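PDB 3PZJ: probable acetyltransferases from Chromobacterium violaceum, which probably transfers acetyl groups to the N-termini of proteins, as a member of the GNAT family of acetyltransferases. Local coordinates for residues Asp90-Val96 against Phe107-Met113. Numbering follows the deposited sequence. Where two conformers were deposited one is given.
Sequences DTALYVV and FLGYRQM. With NA (sodium ion), chain C.
Tyr94 and Tyr110 lie on the same face of an antiparallel strand pair and meet at an angle, Tyr94 CE2 coming 4.2 Å from Tyr110 CD2. Both rings leave the backbone with CG anti to the carbonyl carbon, but their hydroxyls end in different places: Tyr94 OH bonds to the carbonyl of Pro30, Tyr110 OH to that of Leu144 in helix 135-150. The carbonyl O of Leu108 lies at the edge of the Tyr94 ring, in its plane, while accepting the backbone N-H of Tyr94. Farther along this face, the methyl CG2 of Val96 is pressed against CD2 of Leu108 at 3.5 Å, tighter than ordinary carbon contact, and helix 135-150 covers both side chains. On the other face, Leu93 CD1 approaches Phe107 CD1 at 4.2 Å, and helix 75-87 packs on this pair through Leu82, Val86 and Trp81. The two strands form the hairpin 92-98/106-114 in the central sheet of the GNAT fold, with Ala92-Tyr110 and Tyr94-Leu108 as hydrogen-bonded pairs. Between them, Gly109 faces Leu93 in a non-hydrogen-bonded pair; a CB here would run into Ala92 O, and without one the CA atoms approach to 4.1 Å. Beyond the regular pairing, Met113 N reaches Asp90 O in the carbonyl plane, on a lone pair, with a nearly straight N-H...O angle of 171°. The side chains of Asp90 and Gln112 run side by side, the carboxylate and amide planes 73° apart; Asp90 OD1 and Gln112 OE1, both acceptors, come within 3.4 Å without a hydrogen bond. One water donates to both Asp90 OD1 and Met113 O. Thr91 OG1 sits 3.7 Å from Arg111 CB, and the Arg111 guanidinium makes a salt bridge through NH1 with Glu121, while Thr91 O binds sodium at 2.2 Å together with two waters and the carbonyls of Val86 and Gln88.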
loop_
_atom_site.group_PDB
_atom_site.type_symbol
_atom_site.label_atom_id
_atom_site.label_comp_id
_atom_site.label_asym_id
_atom_site.label_seq_id
_atom_site.Cartn_x
_atom_site.Cartn_y
_atom_site.Cartn_z
ATOM N N ASP A 90 6.797 -2.824 -9.811
ATOM C CA ASP A 90 5.397 -2.351 -9.697
ATOM C C ASP A 90 5.225 -0.901 -10.132
ATOM O O ASP A 90 4.158 -0.271 -9.909
ATOM C CB ASP A 90 4.896 -2.632 -8.302
ATOM C CG ASP A 90 5.588 -1.804 -7.238
ATOM O OD1 ASP A 90 5.165 -1.958 -6.092
ATOM O OD2 ASP A 90 6.494 -1.013 -7.501
ATOM N N THR A 91 6.265 -0.349 -10.760
ATOM C CA THR A 91 6.223 1.049 -11.220
ATOM C C THR A 91 6.540 1.129 -12.743
ATOM O O THR A 91 7.448 0.408 -13.272
ATOM C CB THR A 91 7.234 1.887 -10.406
ATOM O OG1 THR A 91 6.839 1.881 -9.033
ATOM C CG2 THR A 91 7.230 3.292 -10.875
ATOM N N ALA A 92 5.764 1.941 -13.469
ATOM C CA ALA A 92 6.035 2.191 -14.892
ATOM C C ALA A 92 5.805 3.659 -15.147
ATOM O O ALA A 92 4.780 4.185 -14.719
ATOM C CB ALA A 92 5.102 1.360 -15.783
ATOM N N LEU A 93 6.740 4.318 -15.801
ATOM C CA LEU A 93 6.608 5.752 -16.053
ATOM C C LEU A 93 6.595 6.041 -17.538
ATOM O O LEU A 93 7.095 5.223 -18.332
ATOM C CB LEU A 93 7.766 6.527 -15.469
ATOM C CG LEU A 93 7.948 6.522 -13.928
ATOM C CD1 LEU A 93 9.249 7.311 -13.578
ATOM C CD2 LEU A 93 6.735 7.088 -13.234
ATOM N N TYR A 94 5.989 7.168 -17.880
ATOM C CA TYR A 94 5.787 7.608 -19.266
ATOM C C TYR A 94 6.116 9.082 -19.324
ATOM O O TYR A 94 5.908 9.831 -18.354
ATOM C CB TYR A 94 4.347 7.413 -19.692
ATOM C CG TYR A 94 3.924 5.952 -19.613
ATOM C CD1 TYR A 94 3.995 5.111 -20.735
ATOM C CD2 TYR A 94 3.508 5.408 -18.419
ATOM C CE1 TYR A 94 3.620 3.774 -20.639
ATOM C CE2 TYR A 94 3.116 4.081 -18.319
ATOM C CZ TYR A 94 3.263 3.259 -19.409
ATOM O OH TYR A 94 2.921 1.947 -19.348
ATOM N N VAL A 95 6.633 9.490 -20.483
ATOM C CA VAL A 95 6.924 10.842 -20.795
ATOM C C VAL A 95 5.737 11.461 -21.629
ATOM O O VAL A 95 5.222 10.875 -22.577
ATOM C CB VAL A 95 8.224 10.952 -21.594
ATOM C CG1 VAL A 95 8.426 12.396 -21.971
ATOM C CG2 VAL A 95 9.405 10.460 -20.747
ATOM N N VAL A 96 5.312 12.650 -21.212
ATOM C CA VAL A 96 4.213 13.342 -21.846
ATOM C C VAL A 96 4.820 14.157 -22.992
ATOM O O VAL A 96 5.656 15.011 -22.742
ATOM C CB VAL A 96 3.538 14.251 -20.858
ATOM C CG1 VAL A 96 2.386 15.029 -21.581
ATOM C CG2 VAL A 96 2.926 13.341 -19.678
ATOM N N PHE A 107 6.441 14.104 -16.946
ATOM C CA PHE A 107 6.247 12.688 -16.801
ATOM C C PHE A 107 5.242 12.324 -15.744
ATOM O O PHE A 107 4.857 13.135 -14.983
ATOM C CB PHE A 107 7.555 11.936 -16.603
ATOM C CG PHE A 107 8.254 12.220 -15.308
ATOM C CD1 PHE A 107 8.190 11.337 -14.289
ATOM C CD2 PHE A 107 9.001 13.347 -15.141
ATOM C CE1 PHE A 107 8.832 11.574 -13.151
ATOM C CE2 PHE A 107 9.641 13.588 -13.998
ATOM C CZ PHE A 107 9.556 12.715 -13.004
ATOM N N LEU A 108 4.812 11.071 -15.793
ATOM C CA LEU A 108 3.881 10.465 -14.858
ATOM C C LEU A 108 3.770 8.968 -15.108
ATOM O O LEU A 108 4.304 8.485 -16.017
ATOM C CB LEU A 108 2.515 11.123 -14.931
ATOM C CG LEU A 108 1.558 10.639 -15.968
ATOM C CD1 LEU A 108 0.154 11.081 -15.656
ATOM C CD2 LEU A 108 1.972 11.028 -17.299
ATOM N N GLY A 109 3.114 8.243 -14.237
ATOM C CA GLY A 109 2.959 6.829 -14.438
ATOM C C GLY A 109 2.143 6.101 -13.406
ATOM O O GLY A 109 1.353 6.706 -12.759
ATOM N N TYR A 110 2.366 4.803 -13.289
ATOM C CA TYR A 110 1.706 3.964 -12.333
ATOM C C TYR A 110 2.722 3.571 -11.260
ATOM O O TYR A 110 3.938 3.375 -11.523
ATOM C CB TYR A 110 1.217 2.716 -13.036
ATOM C CG TYR A 110 0.235 2.923 -14.196
ATOM C CD1 TYR A 110 -0.996 3.516 -13.997
ATOM C CD2 TYR A 110 0.527 2.447 -15.484
ATOM C CE1 TYR A 110 -1.921 3.610 -15.035
ATOM C CE2 TYR A 110 -0.401 2.580 -16.540
ATOM C CZ TYR A 110 -1.594 3.170 -16.287
ATOM O OH TYR A 110 -2.490 3.244 -17.294
ATOM N N ARG A 111 2.230 3.413 -10.036
ATOM C CA ARG A 111 3.012 2.751 -9.033
ATOM C C ARG A 111 2.122 1.893 -8.194
ATOM O O ARG A 111 0.873 1.893 -8.321
ATOM C CB ARG A 111 3.743 3.744 -8.151
ATOM C CG ARG A 111 2.748 4.682 -7.411
ATOM C CD ARG A 111 3.513 5.883 -6.712
ATOM N NE ARG A 111 4.538 5.387 -5.825
ATOM C CZ ARG A 111 4.376 5.047 -4.527
ATOM N NH1 ARG A 111 3.211 5.179 -3.897
ATOM N NH2 ARG A 111 5.408 4.567 -3.820
ATOM N N GLN A 112 2.768 1.107 -7.371
ATOM C CA GLN A 112 2.052 0.143 -6.511
ATOM C C GLN A 112 1.046 -0.699 -7.362
ATOM O O GLN A 112 -0.079 -0.871 -6.953
ATOM C CB GLN A 112 1.329 0.877 -5.344
ATOM C CG GLN A 112 2.245 1.639 -4.414
ATOM C CD GLN A 112 3.134 0.717 -3.653
ATOM O OE1 GLN A 112 4.340 0.588 -3.940
ATOM N NE2 GLN A 112 2.573 0.057 -2.705
HETATM N N MSE A 113 1.453 -1.157 -8.546
HETATM C CA MSE A 113 0.622 -2.028 -9.364
HETATM C C MSE A 113 0.498 -3.388 -8.638
HETATM O O MSE A 113 1.541 -4.012 -8.210
HETATM C CB MSE A 113 1.244 -2.222 -10.744
HETATM C CG MSE A 113 0.641 -3.350 -11.543
HETATM SE SE MSE A 113 1.534 -3.455 -13.232
HETATM C CE MSE A 113 1.343 -1.609 -13.891
HETATM NA NA NA C . 9.279 -0.857 -13.480
HETATM O O HOH W 1 2.821 -3.342 -5.712
HETATM O O HOH W 2 8.926 -0.383 -15.840
HETATM O O HOH W 3 9.683 -3.039 -14.187
#